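PDB 4RHZ: Cry23AA1 from Bacillus thuringiensis, which is probably an insecticidal, pore-forming toxin of the aerolysin type that pairs with Cry37Aa1 as a binary toxin and binds zinc. Local coordinates for residues S170-C175 with Y188-D193; E166-G171 with D208-F213; V148-I153 with I229-Y234; K57-T62 with S69-T74. All coordinates share one frame; numbering follows the deposited sequence. Where two conformers were deposited one is given.

Contact 1: S170-C175 with Y188-D193; sequences SGTLFC and YVSVAD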
loop_
_atom_site.group_PDB
_atom_site.type_symbol
_atom_site.label_atom_id
_atom_site.label_comp_id
_atom_site.label_asym_id
_atom_site.label_seq_id
_atom_site.Cartn_x
_atom_site.Cartn_y
_atom_site.Cartn_z
ATOM N N SER A 170 -8.767 35.726 -6.191
ATOM C CA SER A 170 -8.714 37.071 -6.757
ATOM C C SER A 170 -9.604 37.947 -5.891
ATOM O O SER A 170 -10.485 37.431 -5.152
ATOM C CB SER A 170 -9.233 37.099 -8.187
ATOM O OG SER A 170 -10.580 36.703 -8.136
ATOM N N GLY A 171 -9.361 39.268 -5.982
ATOM C CA GLY A 171 -10.111 40.202 -5.164
ATOM C C GLY A 171 -9.353 40.787 -4.001
ATOM O O GLY A 171 -8.171 40.535 -3.854
ATOM N N THR A 172 -10.037 41.584 -3.157
ATOM C CA THR A 172 -9.314 42.395 -2.197
ATOM C C THR A 172 -9.967 42.311 -0.850
ATOM O O THR A 172 -11.100 41.832 -0.722
ATOM C CB THR A 172 -9.367 43.880 -2.602
ATOM O OG1 THR A 172 -10.745 44.294 -2.689
ATOM C CG2 THR A 172 -8.664 44.144 -3.930
ATOM N N LEU A 173 -9.237 42.761 0.160
ATOM C CA LEU A 173 -9.813 43.052 1.461
ATOM C C LEU A 173 -9.797 44.573 1.631
ATOM O O LEU A 173 -8.844 45.264 1.207
ATOM C CB LEU A 173 -9.004 42.406 2.606
ATOM C CG LEU A 173 -9.200 40.880 2.654
ATOM C CD1 LEU A 173 -8.190 40.234 1.647
ATOM C CD2 LEU A 173 -9.039 40.356 4.081
ATOM N N PHE A 174 -10.838 45.053 2.290
ATOM C CA PHE A 174 -10.890 46.386 2.727
ATOM C C PHE A 174 -10.274 46.476 4.087
ATOM O O PHE A 174 -10.804 45.892 5.013
ATOM C CB PHE A 174 -12.329 46.929 2.737
ATOM C CG PHE A 174 -12.377 48.433 3.031
ATOM C CD1 PHE A 174 -11.699 49.332 2.203
ATOM C CD2 PHE A 174 -12.961 48.901 4.155
ATOM C CE1 PHE A 174 -11.680 50.686 2.460
ATOM C CE2 PHE A 174 -12.933 50.260 4.437
ATOM C CZ PHE A 174 -12.302 51.159 3.572
ATOM N N CYS A 175 -9.181 47.222 4.240
ATOM C CA CYS A 175 -8.469 47.257 5.537
ATOM C C CYS A 175 -8.387 48.649 6.226
ATOM O O CYS A 175 -7.975 49.662 5.623
ATOM C CB CYS A 175 -7.055 46.621 5.430
ATOM S SG CYS A 175 -6.932 45.261 4.158
ATOM N N TYR A 188 -7.360 49.107 0.141
ATOM C CA TYR A 188 -7.696 47.816 -0.360
ATOM C C TYR A 188 -6.410 47.100 -0.676
ATOM O O TYR A 188 -5.525 47.696 -1.306
ATOM C CB TYR A 188 -8.444 47.937 -1.667
ATOM C CG TYR A 188 -9.846 48.376 -1.519
ATOM C CD1 TYR A 188 -10.857 47.455 -1.422
ATOM C CD2 TYR A 188 -10.181 49.745 -1.536
ATOM C CE1 TYR A 188 -12.186 47.845 -1.320
ATOM C CE2 TYR A 188 -11.524 50.149 -1.457
ATOM C CZ TYR A 188 -12.524 49.203 -1.326
ATOM O OH TYR A 188 -13.866 49.594 -1.242
ATOM N N VAL A 189 -6.338 45.824 -0.275
ATOM C CA VAL A 189 -5.138 45.030 -0.462
ATOM C C VAL A 189 -5.545 43.701 -1.067
ATOM O O VAL A 189 -6.443 43.058 -0.534
ATOM C CB VAL A 189 -4.406 44.802 0.858
ATOM C CG1 VAL A 189 -3.127 43.998 0.602
ATOM C CG2 VAL A 189 -4.092 46.171 1.551
ATOM N N SER A 190 -4.987 43.411 -2.254
ATOM C CA SER A 190 -5.116 42.158 -3.005
ATOM C C SER A 190 -4.479 41.043 -2.208
ATOM O O SER A 190 -3.584 41.277 -1.412
ATOM C CB SER A 190 -4.178 42.215 -4.217
ATOM O OG SER A 190 -4.843 42.536 -5.410
ATOM N N VAL A 191 -4.820 39.818 -2.565
ATOM C CA VAL A 191 -4.101 38.642 -2.103
ATOM C C VAL A 191 -2.845 38.438 -2.962
ATOM O O VAL A 191 -1.772 38.064 -2.457
ATOM C CB VAL A 191 -5.125 37.447 -2.066
ATOM C CG1 VAL A 191 -6.038 37.453 -3.426
ATOM C CG2 VAL A 191 -4.468 36.133 -1.695
ATOM N N ALA A 192 -2.923 38.764 -4.244
ATOM C CA ALA A 192 -1.665 39.007 -5.036
ATOM C C ALA A 192 -0.665 39.980 -4.403
ATOM O O ALA A 192 0.521 39.704 -4.378
ATOM C CB ALA A 192 -1.994 39.513 -6.418
ATOM N N ASP A 193 -1.129 41.137 -3.921
ATOM C CA ASP A 193 -0.268 42.121 -3.221
ATOM C C ASP A 193 0.393 41.472 -2.005
ATOM O O ASP A 193 1.615 41.652 -1.725
ATOM C CB ASP A 193 -1.094 43.339 -2.742
ATOM C CG ASP A 193 -1.667 44.152 -3.885
ATOM O OD1 ASP A 193 -1.062 44.126 -4.982
ATOM O OD2 ASP A 193 -2.732 44.814 -3.686
#
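The β-hairpin of strands 146-179 and 182-190 sets Thr-172, Leu-173 and Phe-174 against Ser-190, Val-189 and Tyr-188 in antiparallel order, just before the second strand runs into helix 191-197. Leu-173 and Val-189 are the hydrogen-bonded pair: N of Leu-173 reaches O of Val-189 at 2.9 Å, and N of Val-189 answers to O of Leu-173 at 3.0 Å. The flanking non-hydrogen-bonded pairs share one face of the sheet. There Phe-174 turns its ring edge to the face of Tyr-188, CD1 of Phe-174 standing over the ring near its rim, 3.6 Å from CZ of Tyr-188. With the planes at 55° this edge-to-face pair falls well short of perpendicular. Tyr-188 keeps CG beside its own backbone N (chi1 -75°), which also brings its ring edge to Thr-172, whose OG1 lies 3.4 Å from CD1 of Tyr-188. On the other face, that of Leu-173 and Val-189, SG of Cys-175 meets CG2 of Val-189 at 4.0 Å, and helix 6-18 packs over Leu-173, Cys-175 and Val-189. Where helix 191-197 begins, Asp-193 folds back on the strand end, so that N of Ser-190 donates to OD2 of Asp-193 at 3.0 Å, approaching from above the carboxylate plane.

Contact 2: E166-G171 with D208-F213; sequences ECDMSG and DGIAHF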
loop_
_atom_site.group_PDB
_atom_site.type_symbol
_atom_site.label_atom_id
_atom_site.label_comp_id
_atom_site.label_asym_id
_atom_site.label_seq_id
_atom_site.Cartn_x
_atom_site.Cartn_y
_atom_site.Cartn_z
ATOM N N GLU A 166 -4.524 22.938 -3.590
ATOM C CA GLU A 166 -4.297 24.124 -4.371
ATOM C C GLU A 166 -5.574 24.856 -4.660
ATOM O O GLU A 166 -6.640 24.230 -4.815
ATOM C CB GLU A 166 -3.660 23.764 -5.709
ATOM C CG GLU A 166 -2.215 23.371 -5.533
ATOM C CD GLU A 166 -1.565 23.104 -6.872
ATOM O OE1 GLU A 166 -0.789 23.949 -7.325
ATOM O OE2 GLU A 166 -1.874 22.089 -7.518
ATOM N N CYS A 167 -5.464 26.181 -4.750
ATOM C CA CYS A 167 -6.556 27.010 -5.350
ATOM C C CYS A 167 -6.039 28.385 -5.814
ATOM O O CYS A 167 -4.899 28.754 -5.530
ATOM C CB CYS A 167 -7.735 27.197 -4.412
ATOM S SG CYS A 167 -7.222 27.992 -2.885
ATOM N N ASP A 168 -6.892 29.104 -6.538
ATOM C CA ASP A 168 -6.662 30.503 -6.954
ATOM C C ASP A 168 -7.563 31.426 -6.169
ATOM O O ASP A 168 -8.641 31.055 -5.720
ATOM C CB ASP A 168 -7.006 30.694 -8.433
ATOM C CG ASP A 168 -6.015 29.994 -9.367
ATOM O OD1 ASP A 168 -4.830 29.854 -8.976
ATOM O OD2 ASP A 168 -6.425 29.632 -10.497
ATOM N N MET A 169 -7.123 32.663 -6.058
ATOM C CA MET A 169 -7.852 33.666 -5.311
ATOM C C MET A 169 -7.683 34.972 -6.082
ATOM O O MET A 169 -6.590 35.269 -6.603
ATOM C CB MET A 169 -7.252 33.785 -3.925
ATOM C CG MET A 169 -7.735 32.738 -2.986
ATOM S SD MET A 169 -7.048 32.923 -1.315
ATOM C CE MET A 169 -7.122 31.217 -0.727
ATOM N N SER A 170 -8.767 35.726 -6.191
ATOM C CA SER A 170 -8.714 37.071 -6.757
ATOM C C SER A 170 -9.604 37.947 -5.891
ATOM O O SER A 170 -10.485 37.431 -5.152
ATOM C CB SER A 170 -9.233 37.099 -8.187
ATOM O OG SER A 170 -10.580 36.703 -8.136
ATOM N N GLY A 171 -9.361 39.268 -5.982
ATOM C CA GLY A 171 -10.111 40.202 -5.164
ATOM C C GLY A 171 -9.353 40.787 -4.001
ATOM O O GLY A 171 -8.171 40.535 -3.854
ATOM N N ASP A 208 -2.572 39.357 -13.559
ATOM C CA ASP A 208 -4.006 39.610 -13.737
ATOM C C ASP A 208 -4.741 39.717 -12.386
ATOM O O ASP A 208 -5.960 39.649 -12.307
ATOM C CB ASP A 208 -4.655 38.574 -14.672
ATOM C CG ASP A 208 -4.654 39.028 -16.168
ATOM O OD1 ASP A 208 -5.591 39.775 -16.582
ATOM O OD2 ASP A 208 -3.728 38.635 -16.932
ATOM N N GLY A 209 -3.986 39.910 -11.315
ATOM C CA GLY A 209 -4.599 40.027 -9.988
ATOM C C GLY A 209 -4.920 38.685 -9.325
ATOM O O GLY A 209 -5.667 38.636 -8.362
ATOM N N ILE A 210 -4.349 37.592 -9.832
ATOM C CA ILE A 210 -4.758 36.256 -9.334
ATOM C C ILE A 210 -3.655 35.727 -8.465
ATOM O O ILE A 210 -2.486 35.768 -8.873
ATOM C CB ILE A 210 -5.136 35.306 -10.509
ATOM C CG1 ILE A 210 -6.540 35.640 -11.000
ATOM C CG2 ILE A 210 -5.007 33.795 -10.121
ATOM C CD1 ILE A 210 -7.028 34.836 -12.248
ATOM N N ALA A 211 -3.983 35.308 -7.246
ATOM C CA ALA A 211 -2.980 34.597 -6.438
ATOM C C ALA A 211 -3.301 33.116 -6.437
ATOM O O ALA A 211 -4.487 32.706 -6.350
ATOM C CB ALA A 211 -2.866 35.155 -4.982
ATOM N N HIS A 212 -2.246 32.313 -6.523
ATOM C CA HIS A 212 -2.388 30.870 -6.526
ATOM C C HIS A 212 -1.945 30.358 -5.183
ATOM O O HIS A 212 -0.827 30.704 -4.720
ATOM C CB HIS A 212 -1.543 30.227 -7.621
ATOM C CG HIS A 212 -1.664 28.727 -7.677
ATOM N ND1 HIS A 212 -2.764 28.084 -8.210
ATOM C CD2 HIS A 212 -0.801 27.746 -7.302
ATOM C CE1 HIS A 212 -2.584 26.773 -8.143
ATOM N NE2 HIS A 212 -1.395 26.542 -7.603
ATOM N N PHE A 213 -2.788 29.522 -4.554
ATOM C CA PHE A 213 -2.341 28.847 -3.302
ATOM C C PHE A 213 -1.914 27.400 -3.570
ATOM O O PHE A 213 -2.691 26.625 -4.114
ATOM C CB PHE A 213 -3.394 28.885 -2.188
ATOM C CG PHE A 213 -2.997 28.098 -0.997
ATOM C CD1 PHE A 213 -2.088 28.619 -0.107
ATOM C CD2 PHE A 213 -3.485 26.775 -0.794
ATOM C CE1 PHE A 213 -1.662 27.896 0.981
ATOM C CE2 PHE A 213 -3.084 26.028 0.304
ATOM C CZ PHE A 213 -2.180 26.560 1.198
#
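His-212 is held between two carboxylates of the facing strand, one at each ring nitrogen. NE2 of His-212 donates to OE1 of Glu-166 at 2.7 Å, and ND1 of His-212 to OD1 of Asp-168 at 2.8 Å. Both oxygens lie essentially in the ring plane, which fixes the rotation of the imidazole; with a carboxylate acceptor facing each nitrogen, the ring is probably doubly protonated and positively charged. ND1 comes to OD1 of Asp-168 on the syn side but tilted 30° out of the carboxylate plane, while OE1 of Glu-166 is met from above its plane. With CG anti to the backbone N (chi1 -179°), His-212 extends toward Glu-166. Beside this site CG2 of Ile-210 rests 4.0 Å from CG of Asp-168. The polar trio sits where strands 146-179 and 211-235, two long antiparallel elements of the aerolysin-family fold, run together, Asp-168 and His-212 being a non-hydrogen-bonded pair. Next to it N of Met-169 bonds O of Ala-211 at 2.7 Å. On the opposite face of the sheet, that of Cys-167, Met-169, Ala-211 and Phe-213, SG of Cys-167 lies 4.0 Å from CB of Phe-213, and Val-89 lies against Met-169 and Phe-213. Further out, ND2 of Asn-35 holds the second oxygen, OD2, of Asp-168.

Contact 3: V148-I153 with I229-Y234; sequences VEAAYI and IQVTEY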
loop_
_atom_site.group_PDB
_atom_site.type_symbol
_atom_site.label_atom_id
_atom_site.label_comp_id
_atom_site.label_asym_id
_atom_site.label_seq_id
_atom_site.Cartn_x
_atom_site.Cartn_y
_atom_site.Cartn_z
ATOM N N VAL A 148 -5.981 -32.687 -1.112
ATOM C CA VAL A 148 -5.992 -31.344 -1.580
ATOM C C VAL A 148 -5.719 -30.457 -0.332
ATOM O O VAL A 148 -6.204 -30.741 0.800
ATOM C CB VAL A 148 -7.314 -31.159 -2.323
ATOM C CG1 VAL A 148 -8.195 -30.199 -1.743
ATOM C CG2 VAL A 148 -7.109 -31.003 -3.808
ATOM N N GLU A 149 -4.873 -29.455 -0.513
ATOM C CA GLU A 149 -4.744 -28.384 0.481
ATOM C C GLU A 149 -5.291 -27.135 -0.189
ATOM O O GLU A 149 -4.716 -26.703 -1.224
ATOM C CB GLU A 149 -3.279 -28.155 0.865
ATOM C CG GLU A 149 -2.833 -28.964 2.092
ATOM C CD GLU A 149 -1.313 -29.109 2.250
ATOM O OE1 GLU A 149 -0.555 -28.385 1.580
ATOM O OE2 GLU A 149 -0.861 -29.975 3.031
ATOM N N ALA A 150 -6.397 -26.599 0.348
ATOM C CA ALA A 150 -6.970 -25.379 -0.207
ATOM C C ALA A 150 -6.588 -24.291 0.814
ATOM O O ALA A 150 -7.018 -24.338 2.004
ATOM C CB ALA A 150 -8.515 -25.462 -0.409
ATOM N N ALA A 151 -5.707 -23.398 0.387
ATOM C CA ALA A 151 -5.226 -22.294 1.293
ATOM C C ALA A 151 -5.969 -20.992 0.922
ATOM O O ALA A 151 -6.088 -20.643 -0.237
ATOM C CB ALA A 151 -3.687 -22.125 1.167
ATOM N N TYR A 152 -6.461 -20.283 1.916
ATOM C CA TYR A 152 -7.139 -18.996 1.679
ATOM C C TYR A 152 -6.111 -17.866 1.771
ATOM O O TYR A 152 -5.406 -17.722 2.787
ATOM C CB TYR A 152 -8.234 -18.841 2.766
ATOM C CG TYR A 152 -9.250 -17.771 2.501
ATOM C CD1 TYR A 152 -9.767 -17.585 1.217
ATOM C CD2 TYR A 152 -9.778 -17.017 3.551
ATOM C CE1 TYR A 152 -10.746 -16.648 0.988
ATOM C CE2 TYR A 152 -10.742 -16.042 3.311
ATOM C CZ TYR A 152 -11.211 -15.882 2.069
ATOM O OH TYR A 152 -12.196 -14.989 1.847
ATOM N N ILE A 153 -5.994 -17.106 0.685
ATOM C CA ILE A 153 -4.979 -16.069 0.537
ATOM C C ILE A 153 -5.701 -14.703 0.506
ATOM O O ILE A 153 -6.661 -14.538 -0.282
ATOM C CB ILE A 153 -4.232 -16.126 -0.847
ATOM C CG1 ILE A 153 -3.257 -17.327 -1.054
ATOM C CG2 ILE A 153 -3.379 -14.916 -1.030
ATOM C CD1 ILE A 153 -2.989 -18.134 0.134
ATOM N N ILE A 229 -8.231 -18.483 -3.561
ATOM C CA ILE A 229 -8.202 -19.850 -2.992
ATOM C C ILE A 229 -7.136 -20.599 -3.730
ATOM O O ILE A 229 -7.195 -20.744 -4.955
ATOM C CB ILE A 229 -9.536 -20.537 -3.123
ATOM C CG1 ILE A 229 -10.532 -19.828 -2.176
ATOM C CG2 ILE A 229 -9.393 -22.007 -2.735
ATOM C CD1 ILE A 229 -11.958 -20.180 -2.409
ATOM N N GLN A 230 -6.110 -21.028 -3.021
ATOM C CA GLN A 230 -4.987 -21.587 -3.699
ATOM C C GLN A 230 -5.014 -23.100 -3.431
ATOM O O GLN A 230 -4.952 -23.544 -2.271
ATOM C CB GLN A 230 -3.696 -20.947 -3.113
ATOM C CG GLN A 230 -2.406 -21.640 -3.453
ATOM C CD GLN A 230 -1.246 -21.209 -2.563
ATOM O OE1 GLN A 230 -0.782 -20.062 -2.678
ATOM N NE2 GLN A 230 -0.715 -22.135 -1.738
ATOM N N VAL A 231 -5.095 -23.890 -4.496
ATOM C CA VAL A 231 -5.356 -25.349 -4.316
ATOM C C VAL A 231 -4.198 -26.169 -4.787
ATOM O O VAL A 231 -3.800 -26.110 -5.979
ATOM C CB VAL A 231 -6.635 -25.798 -5.034
ATOM C CG1 VAL A 231 -6.881 -27.347 -4.796
ATOM C CG2 VAL A 231 -7.875 -25.003 -4.489
ATOM N N THR A 232 -3.664 -26.950 -3.852
ATOM C CA THR A 232 -2.636 -27.953 -4.179
ATOM C C THR A 232 -3.131 -29.416 -4.093
ATOM O O THR A 232 -3.626 -29.844 -3.039
ATOM C CB THR A 232 -1.375 -27.779 -3.245
ATOM O OG1 THR A 232 -0.856 -26.435 -3.428
ATOM C CG2 THR A 232 -0.315 -28.701 -3.651
ATOM N N GLU A 233 -2.984 -30.188 -5.177
ATOM C CA GLU A 233 -3.326 -31.645 -5.103
ATOM C C GLU A 233 -2.047 -32.404 -5.017
ATOM O O GLU A 233 -1.169 -32.150 -5.787
ATOM C CB GLU A 233 -4.007 -32.168 -6.365
ATOM C CG GLU A 233 -5.116 -31.379 -6.887
ATOM C CD GLU A 233 -5.816 -32.002 -8.155
ATOM O OE1 GLU A 233 -5.393 -33.090 -8.699
ATOM O OE2 GLU A 233 -6.799 -31.377 -8.598
ATOM N N TYR A 234 -1.971 -33.339 -4.094
ATOM C CA TYR A 234 -0.837 -34.182 -3.991
ATOM C C TYR A 234 -1.267 -35.637 -3.791
ATOM O O TYR A 234 -2.269 -35.945 -3.144
ATOM C CB TYR A 234 0.067 -33.764 -2.860
ATOM C CG TYR A 234 1.489 -34.175 -3.123
ATOM C CD1 TYR A 234 2.326 -33.380 -3.929
ATOM C CD2 TYR A 234 2.011 -35.354 -2.580
ATOM C CE1 TYR A 234 3.651 -33.742 -4.170
ATOM C CE2 TYR A 234 3.332 -35.726 -2.823
ATOM C CZ TYR A 234 4.137 -34.917 -3.629
ATOM O OH TYR A 234 5.430 -35.262 -3.872
#
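Residues 148-153 and 229-234 run antiparallel as neighbouring strands, their axes 4.5 Å apart at closest approach and their directions 161° from each other. Two hydrogen-bonded pairs zip them together: N of Glu-149 meets O of Thr-232 at 2.8 Å and N of Ala-151 meets O of Gln-230 at 2.8 Å, each with its return bond. On the face of Val-148, Ala-150 and Tyr-152 the contact is apolar. CG2 of Val-148 lies alongside the stem of Glu-233, 3.7 Å from its CG, and also reaches CG1 of Val-231 at 3.8 Å. The methyl of Ala-150 touches both CG2 of Val-231 and CG2 of Ile-229, and CD1 of Tyr-152 touches CG1 of Ile-229 at 4.1 Å; beyond it the Tyr-152 ring stacks with Phe-73 and its OH bonds OD1 of Asp-136. On the other face Gln-230 stretches out with CG anti to the backbone N (chi1 166°). Its OE1 passes 4.0 Å from CG1 of Ile-153 and its NE2 lies 4.2 Å from CB of Ala-151. Both amide ends are satisfied by Cry37AA1, OE1 by N of Cys-99 and NE2 by O of Lys-97 of that chain. The Ala-150 and Tyr-152 face packs on strands 67-90 and 126-142, as in the layered β-structure of the elongated aerolysin family, and the other, through Gln-230 and Thr-232, forms part of the interface with Cry37AA1.

Contact 4: K57-T62 with S69-T74; sequences KRVDNT and STVSFT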
loop_
_atom_site.group_PDB
_atom_site.type_symbol
_atom_site.label_atom_id
_atom_site.label_comp_id
_atom_site.label_asym_id
_atom_site.label_seq_id
_atom_site.Cartn_x
_atom_site.Cartn_y
_atom_site.Cartn_z
ATOM N N LYS A 57 -7.573 -25.583 4.310
ATOM C CA LYS A 57 -8.476 -26.694 4.509
ATOM C C LYS A 57 -7.933 -27.849 3.672
ATOM O O LYS A 57 -7.694 -27.693 2.453
ATOM C CB LYS A 57 -9.883 -26.271 4.081
ATOM C CG LYS A 57 -10.542 -25.426 5.147
ATOM C CD LYS A 57 -11.984 -25.123 4.987
ATOM C CE LYS A 57 -12.446 -24.270 6.223
ATOM N NZ LYS A 57 -13.882 -23.902 6.138
ATOM N N ARG A 58 -7.668 -28.957 4.365
ATOM C CA ARG A 58 -7.140 -30.129 3.744
ATOM C C ARG A 58 -8.274 -31.220 3.650
ATOM O O ARG A 58 -9.029 -31.475 4.646
ATOM C CB ARG A 58 -5.954 -30.660 4.566
ATOM C CG ARG A 58 -5.296 -31.883 3.940
ATOM C CD ARG A 58 -4.132 -32.544 4.791
ATOM N NE ARG A 58 -3.873 -33.924 4.359
ATOM C CZ ARG A 58 -2.688 -34.566 4.390
ATOM N NH1 ARG A 58 -1.577 -33.922 4.796
ATOM N NH2 ARG A 58 -2.596 -35.859 3.985
ATOM N N VAL A 59 -8.344 -31.875 2.488
ATOM C CA VAL A 59 -9.330 -32.958 2.248
ATOM C C VAL A 59 -8.602 -34.115 1.601
ATOM O O VAL A 59 -8.081 -33.962 0.512
ATOM C CB VAL A 59 -10.506 -32.547 1.330
ATOM C CG1 VAL A 59 -11.606 -33.653 1.291
ATOM C CG2 VAL A 59 -11.173 -31.222 1.796
ATOM N N ASP A 60 -8.569 -35.246 2.299
ATOM C CA ASP A 60 -8.006 -36.503 1.799
ATOM C C ASP A 60 -9.121 -37.396 1.157
ATOM O O ASP A 60 -10.116 -37.736 1.835
ATOM C CB ASP A 60 -7.337 -37.245 2.949
ATOM C CG ASP A 60 -6.069 -36.511 3.477
ATOM O OD1 ASP A 60 -6.046 -35.275 3.678
ATOM O OD2 ASP A 60 -5.052 -37.164 3.715
ATOM N N ASN A 61 -8.991 -37.684 -0.143
ATOM C CA ASN A 61 -9.824 -38.653 -0.822
ATOM C C ASN A 61 -9.106 -40.018 -0.819
ATOM O O ASN A 61 -8.291 -40.326 -1.702
ATOM C CB ASN A 61 -10.121 -38.198 -2.254
ATOM C CG ASN A 61 -11.032 -39.243 -3.049
ATOM O OD1 ASN A 61 -11.502 -40.201 -2.477
ATOM N ND2 ASN A 61 -11.211 -39.033 -4.357
ATOM N N THR A 62 -9.329 -40.825 0.198
ATOM C CA THR A 62 -8.595 -42.097 0.238
ATOM C C THR A 62 -9.254 -43.192 -0.644
ATOM O O THR A 62 -8.800 -44.319 -0.615
ATOM C CB THR A 62 -8.488 -42.650 1.635
ATOM O OG1 THR A 62 -9.814 -42.867 2.112
ATOM C CG2 THR A 62 -7.770 -41.677 2.611
ATOM N N SER A 69 -15.833 -31.741 -3.477
ATOM C CA SER A 69 -15.799 -31.233 -2.112
ATOM C C SER A 69 -15.905 -29.706 -2.172
ATOM O O SER A 69 -15.220 -29.031 -2.976
ATOM C CB SER A 69 -14.507 -31.665 -1.450
ATOM O OG SER A 69 -14.559 -31.591 -0.046
ATOM N N THR A 70 -16.782 -29.168 -1.335
ATOM C CA THR A 70 -16.911 -27.734 -1.220
ATOM C C THR A 70 -16.042 -27.170 -0.100
ATOM O O THR A 70 -16.179 -27.596 1.038
ATOM C CB THR A 70 -18.383 -27.354 -1.037
ATOM O OG1 THR A 70 -19.033 -27.610 -2.286
ATOM C CG2 THR A 70 -18.546 -25.822 -0.731
ATOM N N VAL A 71 -15.107 -26.258 -0.430
ATOM C CA VAL A 71 -14.340 -25.573 0.668
ATOM C C VAL A 71 -14.727 -24.086 0.739
ATOM O O VAL A 71 -14.766 -23.394 -0.286
ATOM C CB VAL A 71 -12.789 -25.700 0.536
ATOM C CG1 VAL A 71 -12.334 -27.136 0.821
ATOM C CG2 VAL A 71 -12.325 -25.310 -0.855
ATOM N N SER A 72 -14.995 -23.641 1.962
ATOM C CA SER A 72 -15.565 -22.362 2.253
ATOM C C SER A 72 -14.671 -21.717 3.274
ATOM O O SER A 72 -14.277 -22.370 4.252
ATOM C CB SER A 72 -16.919 -22.518 2.979
ATOM O OG SER A 72 -17.857 -22.993 2.070
ATOM N N PHE A 73 -14.478 -20.423 3.108
ATOM C CA PHE A 73 -13.615 -19.651 3.986
ATOM C C PHE A 73 -14.299 -18.371 4.368
ATOM O O PHE A 73 -15.049 -17.761 3.582
ATOM C CB PHE A 73 -12.339 -19.286 3.252
ATOM C CG PHE A 73 -11.512 -20.458 2.897
ATOM C CD1 PHE A 73 -11.499 -20.947 1.596
ATOM C CD2 PHE A 73 -10.755 -21.074 3.857
ATOM C CE1 PHE A 73 -10.701 -22.042 1.261
ATOM C CE2 PHE A 73 -9.957 -22.176 3.545
ATOM C CZ PHE A 73 -9.926 -22.656 2.231
ATOM N N THR A 74 -14.016 -17.952 5.570
ATOM C CA THR A 74 -14.450 -16.661 5.958
ATOM C C THR A 74 -13.327 -15.885 6.652
ATOM O O THR A 74 -12.557 -16.441 7.426
ATOM C CB THR A 74 -15.712 -16.793 6.797
ATOM O OG1 THR A 74 -16.461 -15.594 6.648
ATOM C CG2 THR A 74 -15.401 -17.053 8.270
HETATM O O HOH W 1 -15.138 -25.913 3.976
#
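Segments 57-62 and 69-74 run nearly antiparallel, at 168°, but their axes stay 8.8 Å apart, so Lys-57, Val-59, Ser-69, Val-71 and Phe-73 meet through side chains and not as paired strands. They belong to two layers at one end of the elongated, aerolysin-type β-fold: 57-61 pairs with strand 146-179, 69-74 with strand 126-142, and the short connection between them carries the chain from one layer to the other. Lys-57 spans the gap. With CG beside the backbone N (chi1 -79°) and the chain extended beyond it, the stem runs past the Phe-73 side chain in the opposite direction and reaches Ser-72, CG of Lys-57 lying 3.7 Å from CE2 of Phe-73. Further along, Val-59 straddles the hydroxyl of Ser-69, with CG1 of Val-59 3.8 Å and CG2 of Val-59 3.9 Å from OG of Ser-69, while CB of Lys-57 packs at 4.2 Å on CG1 of Val-71. At its tip Lys-57 bonds to O of Ser-72, although the modelled NZ-O separation is doubtfully short. A water links the same two residues, accepting from NZ of Lys-57 at 3.2 Å and from N of Ser-72 at 3.0 Å.

Overall arrangement
The four contacts form two clusters at opposite ends of an elongated molecule. Contacts 1 and 2, with centres 11 Å apart, share Ser-170 and Gly-171, and Val-191 of the first packs on Ala-211 of the second. Contacts 3 and 4 lie 9 Å apart by centres and are joined by probable hydrogen bonds, one from N of Lys-57 to O of Ala-150 at 2.7 Å. Strands 146-179 and 211-235 bridge the clusters: they pair in both contact 2 and contact 3, whose centres are 59 Å apart. The zinc site of His-79, Glu-130 and His-132 lies closest to contact 3, with the side chain of Tyr-152 about 10 Å from that of His-132.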